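Local coordinates for molybdenum-binding-protein (Azotobacter vinelandii, PDB 1H9M), which binds molybdate in the cytoplasm as an assembly of three chains and probably serves molybdate homeostasis, at residues 89-94 against 98-103; 108-113 against 130-135; 17-22 against 45-50. One frame throughout, in Å; residues are numbered along the deposited sequence.

Contact 1. Residues 89-94 against 98-103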
# COMPACT_ATOMS: atom_id res chain seq x y z
N LYS A 89 3.61 -8.67 -21.43
CA LYS A 89 4.82 -8.55 -22.24
C LYS A 89 5.88 -9.52 -21.72
O LYS A 89 6.43 -10.35 -22.49
CB LYS A 89 5.30 -7.11 -22.21
CG LYS A 89 6.54 -6.80 -23.02
CD LYS A 89 7.08 -5.42 -22.67
CE LYS A 89 8.46 -5.19 -23.25
NZ LYS A 89 9.31 -4.38 -22.32
N THR A 90 6.34 -9.32 -20.48
CA THR A 90 7.38 -10.15 -19.91
C THR A 90 6.99 -10.62 -18.48
O THR A 90 6.12 -10.04 -17.83
CB THR A 90 8.71 -9.42 -19.77
OG1 THR A 90 8.56 -8.22 -18.99
CG2 THR A 90 9.30 -8.96 -21.10
N ILE A 91 7.51 -11.79 -18.12
CA ILE A 91 7.39 -12.33 -16.77
C ILE A 91 8.79 -12.73 -16.29
O ILE A 91 9.52 -13.46 -16.98
CB ILE A 91 6.43 -13.50 -16.60
CG1 ILE A 91 5.03 -13.12 -17.13
CG2 ILE A 91 6.27 -13.92 -15.14
CD1 ILE A 91 3.98 -14.18 -16.98
N GLU A 92 9.14 -12.17 -15.13
CA GLU A 92 10.40 -12.61 -14.53
C GLU A 92 10.04 -13.33 -13.23
O GLU A 92 9.57 -12.63 -12.32
CB GLU A 92 11.37 -11.49 -14.29
CG GLU A 92 12.69 -12.12 -13.84
CD GLU A 92 13.77 -11.10 -13.59
OE1 GLU A 92 13.51 -9.89 -13.71
OE2 GLU A 92 14.89 -11.55 -13.27
N THR A 93 10.26 -14.65 -13.16
CA THR A 93 9.87 -15.38 -11.96
C THR A 93 10.99 -15.45 -10.95
O THR A 93 12.17 -15.50 -11.33
CB THR A 93 9.32 -16.76 -12.33
OG1 THR A 93 8.16 -16.57 -13.16
CG2 THR A 93 8.87 -17.57 -11.14
N GLY A 94 10.66 -15.25 -9.67
CA GLY A 94 11.66 -15.32 -8.61
C GLY A 94 11.37 -16.65 -7.88
O GLY A 94 11.20 -17.68 -8.55
N ALA A 98 6.84 -12.93 -8.62
CA ALA A 98 7.17 -12.79 -10.01
C ALA A 98 6.85 -11.37 -10.49
O ALA A 98 5.84 -10.82 -10.04
CB ALA A 98 6.32 -13.70 -10.93
N GLU A 99 7.69 -10.80 -11.34
CA GLU A 99 7.48 -9.42 -11.81
C GLU A 99 6.83 -9.53 -13.19
O GLU A 99 7.40 -10.18 -14.09
CB GLU A 99 8.82 -8.69 -11.88
CG GLU A 99 8.81 -7.24 -12.33
CD GLU A 99 10.18 -6.57 -12.22
OE1 GLU A 99 11.17 -7.28 -11.95
OE2 GLU A 99 10.33 -5.35 -12.40
N VAL A 100 5.65 -9.03 -13.31
CA VAL A 100 4.90 -9.11 -14.59
C VAL A 100 4.84 -7.74 -15.22
O VAL A 100 4.31 -6.80 -14.60
CB VAL A 100 3.49 -9.63 -14.33
CG1 VAL A 100 2.67 -9.74 -15.64
CG2 VAL A 100 3.48 -11.01 -13.69
N THR A 101 5.28 -7.59 -16.49
CA THR A 101 5.08 -6.28 -17.14
C THR A 101 4.00 -6.42 -18.23
O THR A 101 4.03 -7.42 -18.97
CB THR A 101 6.40 -5.85 -17.77
OG1 THR A 101 7.42 -5.63 -16.76
CG2 THR A 101 6.31 -4.55 -18.58
N LEU A 102 3.06 -5.47 -18.27
CA LEU A 102 2.03 -5.48 -19.32
C LEU A 102 2.31 -4.28 -20.25
O LEU A 102 2.83 -3.25 -19.85
CB LEU A 102 0.63 -5.19 -18.79
CG LEU A 102 0.08 -5.96 -17.60
CD1 LEU A 102 -1.38 -5.57 -17.34
CD2 LEU A 102 0.15 -7.47 -17.75
N ALA A 103 1.94 -4.47 -21.52
CA ALA A 103 2.01 -3.41 -22.52
C ALA A 103 0.57 -2.89 -22.66
O ALA A 103 -0.38 -3.63 -22.90
CB ALA A 103 2.53 -4.00 -23.83
O HOH W 1 8.38 -8.48 -16.08
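Thr90 and Thr101 lie side by side on one face of an antiparallel hairpin, their side chains pointing the same way, and a single water bridges their hydroxyls. With chi1 at 56°, Thr90 OG1 stands between its own backbone N and carbonyl carbon, 3.4 Å from Thr101 CB. The bridging water also donates to the carbonyl of Glu99. Thr101 OG1 has a further partner in the hydroxyl of Thr111, on the next strand.

Farther along this face, Glu92 and Glu99 cross obliquely, with their carboxylate planes 9° apart and the two OE1 atoms 3.9 Å from each other. The two negative charges probably repel each other, an effect that Arg9, packed on Glu99, may offset in part. Beneath them the backbone pairing is firm: Glu92 N reaches Glu99 O at 2.8 Å, and Glu99 N returns to Glu92 O. On the opposite face, which Thr93 shares, the apolar contacts are Ile91 CG2 to Ala98 CB at 4.2 Å and to Val100 CG2 at 4.3 Å.

At the far end Lys89 N donates to Thr101 O at 2.8 Å, while Thr90 N reaches the same oxygen only weakly. Two residues thus face one, a classic beta bulge in the hairpin of strands 82-93 and 97-104, whose turn begins at Gly94 of a molybdate pocket.

Contact 2. Residues 108-113 against 130-135; sequences TEITSM and ASAVIK. With MOO (molybdate ion), chain F.
Ile110 meets Ala132 and Ile134 across the interior of a TOBE domain, a member of the OB clan, where strands 109-115 and 129-134 belong to one five-stranded antiparallel sheet without being neighbours in it. Strands 82-93 and 97-104 run between them in the sheet order, so no backbone hydrogen bond joins the pair; the sheet curves enough for side chains to meet instead. The contact is consistent with apolar groups from non-adjacent strands filling the concave side of a curved sheet.

Ile110 contributes the largest share of the buried surface. Its CG1 branch is anti to the backbone N (chi1 175°), which carries CD1 forward over Ala132 CB at 3.8 Å, while the CG2 branch rests against the same methyl at 3.9 Å. Ala132 is therefore gripped by both arms of one isoleucine. Ile134, on the strand of Ala132, reaches toward Ile110 tip to tip. All three residues are buried, and Phe12 and Asn10 of strand 10-21 also pack on Ile110.

Just beyond Ile134, Lys135 lines a molybdate site that also draws on Ser79 OG, the backbone N of Arg81 and Ala136, and Thr43 and Ser46 of the third subunit. In one of its two conformers the lysine chain runs alongside the anion before bending at the end, and NZ donates to molybdate O2 at 2.9 Å and more weakly to O3. Back in the interior, the two terminal methyls, Ile110 CD1 and Ile134 CD1, stand 3.5 Å apart, tighter than usual van der Waals contact.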
# COMPACT_ATOMS: atom_id res chain seq x y z
N THR A 108 2.39 2.25 -23.43
CA THR A 108 2.78 2.48 -22.04
C THR A 108 2.90 1.11 -21.37
O THR A 108 2.02 0.28 -21.63
CB THR A 108 1.74 3.36 -21.33
OG1 THR A 108 1.72 4.63 -22.00
CG2 THR A 108 2.06 3.51 -19.86
N GLU A 109 3.93 0.87 -20.58
CA GLU A 109 4.08 -0.42 -19.91
C GLU A 109 3.70 -0.29 -18.42
O GLU A 109 4.02 0.78 -17.90
CB GLU A 109 5.55 -0.85 -19.89
CG GLU A 109 6.16 -1.25 -21.21
CD GLU A 109 7.59 -1.72 -21.06
OE1 GLU A 109 8.10 -1.84 -19.92
OE2 GLU A 109 8.23 -1.99 -22.09
N ILE A 110 3.23 -1.36 -17.77
CA ILE A 110 3.01 -1.21 -16.31
C ILE A 110 3.53 -2.48 -15.67
O ILE A 110 3.34 -3.53 -16.29
CB ILE A 110 1.54 -0.99 -15.91
CG1 ILE A 110 1.34 -0.97 -14.37
CG2 ILE A 110 0.65 -2.06 -16.49
CD1 ILE A 110 0.21 -0.13 -13.85
N THR A 111 4.29 -2.41 -14.57
CA THR A 111 4.84 -3.61 -13.99
C THR A 111 4.14 -3.86 -12.64
O THR A 111 3.96 -2.93 -11.84
CB THR A 111 6.33 -3.38 -13.78
OG1 THR A 111 6.92 -3.12 -15.10
CG2 THR A 111 7.04 -4.56 -13.15
N SER A 112 3.89 -5.12 -12.39
CA SER A 112 3.24 -5.53 -11.14
C SER A 112 4.06 -6.61 -10.50
O SER A 112 4.77 -7.40 -11.20
CB SER A 112 1.83 -6.08 -11.47
OG SER A 112 1.34 -6.82 -10.38
N MET A 113 4.14 -6.69 -9.17
CA MET A 113 4.79 -7.78 -8.45
C MET A 113 3.67 -8.64 -7.85
O MET A 113 2.94 -8.04 -7.07
CB MET A 113 5.77 -7.29 -7.39
CG MET A 113 6.57 -8.37 -6.65
SD MET A 113 7.78 -9.14 -7.71
CE MET A 113 9.00 -7.87 -7.93
N ALA A 130 -4.66 -8.98 -19.81
CA ALA A 130 -4.85 -8.81 -18.32
C ALA A 130 -4.98 -7.34 -18.03
O ALA A 130 -4.67 -6.50 -18.85
CB ALA A 130 -3.64 -9.38 -17.59
N SER A 131 -5.59 -7.02 -16.87
CA SER A 131 -5.73 -5.61 -16.49
C SER A 131 -4.92 -5.34 -15.17
O SER A 131 -4.91 -6.25 -14.35
CB SER A 131 -7.17 -5.28 -16.13
OG SER A 131 -8.03 -5.48 -17.28
N ALA A 132 -4.36 -4.14 -15.18
CA ALA A 132 -3.61 -3.74 -13.94
C ALA A 132 -4.66 -2.96 -13.14
O ALA A 132 -5.33 -2.11 -13.70
CB ALA A 132 -2.46 -2.85 -14.31
N VAL A 133 -4.74 -3.26 -11.84
CA VAL A 133 -5.73 -2.60 -10.97
C VAL A 133 -4.98 -1.86 -9.86
O VAL A 133 -4.17 -2.50 -9.19
CB VAL A 133 -6.68 -3.65 -10.36
CG1 VAL A 133 -7.61 -3.01 -9.35
CG2 VAL A 133 -7.49 -4.34 -11.46
N ILE A 134 -5.23 -0.54 -9.75
CA ILE A 134 -4.48 0.23 -8.72
C ILE A 134 -5.46 1.13 -7.97
O ILE A 134 -6.30 1.83 -8.51
CB ILE A 134 -3.47 1.15 -9.41
CG1 ILE A 134 -2.59 0.38 -10.40
CG2 ILE A 134 -2.57 1.87 -8.39
CD1 ILE A 134 -1.78 1.25 -11.33
N LYS A 135 -5.49 0.92 -6.63
CA LYS A 135 -6.33 1.76 -5.78
C LYS A 135 -5.80 3.17 -5.84
O LYS A 135 -4.60 3.49 -5.82
CB LYS A 135 -6.12 1.18 -4.33
CG LYS A 135 -7.31 1.62 -3.44
CD LYS A 135 -7.25 0.92 -2.08
CE LYS A 135 -8.09 1.74 -1.10
NZ LYS A 135 -9.54 1.46 -1.16
MO MOO F . -10.52 3.37 -4.38
O1 MOO F . -9.47 3.51 -5.77
O2 MOO F . -10.77 1.71 -3.77
O3 MOO F . -9.68 4.16 -2.99
O4 MOO F . -12.04 4.30 -4.50

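Contact 3. Residues 17-22 against 45-50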
# COMPACT_ATOMS: atom_id res chain seq x y z
N SER A 17 -6.71 16.50 -15.03
CA SER A 17 -7.94 16.91 -15.74
C SER A 17 -8.95 17.48 -14.77
O SER A 17 -9.88 18.24 -15.15
CB SER A 17 -8.46 15.69 -16.49
OG SER A 17 -8.68 14.66 -15.55
N ALA A 18 -8.77 17.20 -13.47
CA ALA A 18 -9.66 17.78 -12.48
C ALA A 18 -9.12 17.50 -11.09
O ALA A 18 -8.41 16.48 -10.95
CB ALA A 18 -11.07 17.23 -12.57
N LEU A 19 -9.51 18.33 -10.13
CA LEU A 19 -9.08 18.22 -8.76
C LEU A 19 -10.31 18.46 -7.87
O LEU A 19 -11.07 19.41 -8.16
CB LEU A 19 -8.05 19.28 -8.39
CG LEU A 19 -7.60 19.57 -6.99
CD1 LEU A 19 -6.64 18.48 -6.53
CD2 LEU A 19 -6.94 20.93 -6.72
N LYS A 20 -10.42 17.64 -6.84
CA LYS A 20 -11.50 17.83 -5.86
C LYS A 20 -10.83 17.84 -4.48
O LYS A 20 -10.22 16.87 -4.03
CB LYS A 20 -12.62 16.77 -5.88
CG LYS A 20 -13.66 17.11 -4.79
CD LYS A 20 -14.86 16.19 -4.72
CE LYS A 20 -15.71 16.52 -3.46
NZ LYS A 20 -16.90 15.60 -3.46
N GLU A 21 -10.96 19.01 -3.86
CA GLU A 21 -10.34 19.21 -2.57
C GLU A 21 -11.33 18.81 -1.48
O GLU A 21 -12.47 19.19 -1.45
CB GLU A 21 -9.92 20.71 -2.38
CG GLU A 21 -8.78 20.94 -3.42
CD GLU A 21 -8.24 22.36 -3.34
OE1 GLU A 21 -8.59 23.17 -2.46
OE2 GLU A 21 -7.42 22.72 -4.22
N GLY A 22 -10.82 17.97 -0.56
CA GLY A 22 -11.56 17.52 0.57
C GLY A 22 -11.17 18.24 1.84
O GLY A 22 -10.81 19.42 1.83
N GLU A 45 -2.69 19.01 1.76
CA GLU A 45 -1.44 19.77 1.90
C GLU A 45 -0.50 19.53 0.73
O GLU A 45 0.01 20.47 0.08
CB GLU A 45 -0.85 19.44 3.27
CG GLU A 45 0.56 19.97 3.48
CD GLU A 45 0.64 21.48 3.50
OE1 GLU A 45 -0.42 22.12 3.48
OE2 GLU A 45 1.76 22.03 3.54
N SER A 46 -0.41 18.26 0.23
CA SER A 46 0.38 18.05 -1.00
C SER A 46 -0.25 18.66 -2.21
O SER A 46 0.44 19.17 -3.12
CB SER A 46 0.58 16.52 -1.22
OG SER A 46 1.55 16.09 -0.29
N ALA A 47 -1.58 18.49 -2.41
CA ALA A 47 -2.23 19.05 -3.59
C ALA A 47 -1.95 20.58 -3.62
O ALA A 47 -1.63 21.03 -4.70
CB ALA A 47 -3.73 18.81 -3.48
N ARG A 48 -2.01 21.22 -2.49
CA ARG A 48 -1.76 22.68 -2.47
C ARG A 48 -0.30 23.02 -2.62
O ARG A 48 0.04 23.96 -3.35
CB ARG A 48 -2.38 23.21 -1.16
CG ARG A 48 -3.88 22.97 -1.38
CD ARG A 48 -4.86 23.92 -0.77
NE ARG A 48 -4.70 23.95 0.67
CZ ARG A 48 -5.63 24.07 1.59
NH1 ARG A 48 -6.93 24.18 1.31
NH2 ARG A 48 -5.25 24.07 2.87
N SER A 49 0.58 22.26 -1.97
CA SER A 49 2.02 22.50 -2.08
C SER A 49 2.53 22.32 -3.50
O SER A 49 3.27 23.16 -4.07
CB SER A 49 2.78 21.55 -1.16
OG SER A 49 4.14 21.91 -1.26
N LEU A 50 2.07 21.31 -4.21
CA LEU A 50 2.40 21.03 -5.60
C LEU A 50 1.68 21.94 -6.59
O LEU A 50 1.84 21.76 -7.77
CB LEU A 50 2.04 19.55 -5.93
CG LEU A 50 3.02 18.55 -5.21
CD1 LEU A 50 2.63 17.13 -5.65
CD2 LEU A 50 4.43 18.77 -5.64
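Leu19 touches Ala47 through one methyl pair, CD1 to CB at 4.2 Å, and this is the packed side of a sparse contact between a strand and a short helix. With CG anti to the backbone N (chi1 169°), the leucine extends away from its strand toward the helix. Ala47 is buried and its CB points toward the strand, where the Leu19 side chain comes out to meet it. From the same helix Ser46 binds molybdate and hydrogen-bonds to Ser79 of the second subunit.

The other pair, Glu21 and Arg48, is looser and lies on the exposed side. Glu21 is extended beyond CG, whereas Arg48 bends at chi2 and chi3, and the two side chains cross at about a right angle. The carboxylate and guanidinium planes are 75° apart, and OE1 sits at the guanidinium edge, near its plane, yet 4.2 Å from Arg48 NH1. That separation is beyond a salt bridge, leaving at most an electrostatic attraction, probably softened by solvent.

Helix 44-49 thus touches strand 10-21 lightly, while Ala47 also meets Ala26 of strand 25-32, the sheet neighbour whose Val28 packs on Leu19.

In the fold
Contacts 1 and 2 adjoin within the second TOBE range, their centres 10 Å apart, because strands 97-104 and 109-115 are neighbours in one sheet. The salt bridge from Lys89 NZ to Glu109 OE2, 2.6 Å long, ties them across that sheet. Contact 3 belongs to the first TOBE range and stands well apart, its centre 33 Å from that of contact 1 and 24 Å from that of contact 2. What unites all three is molybdate: Gly94 and Met113 line pockets from contacts 1 and 2, while Lys135 and Ser46 of one chain lie in separate, probably equivalent sites between subunits, each meeting its counterpart from another chain.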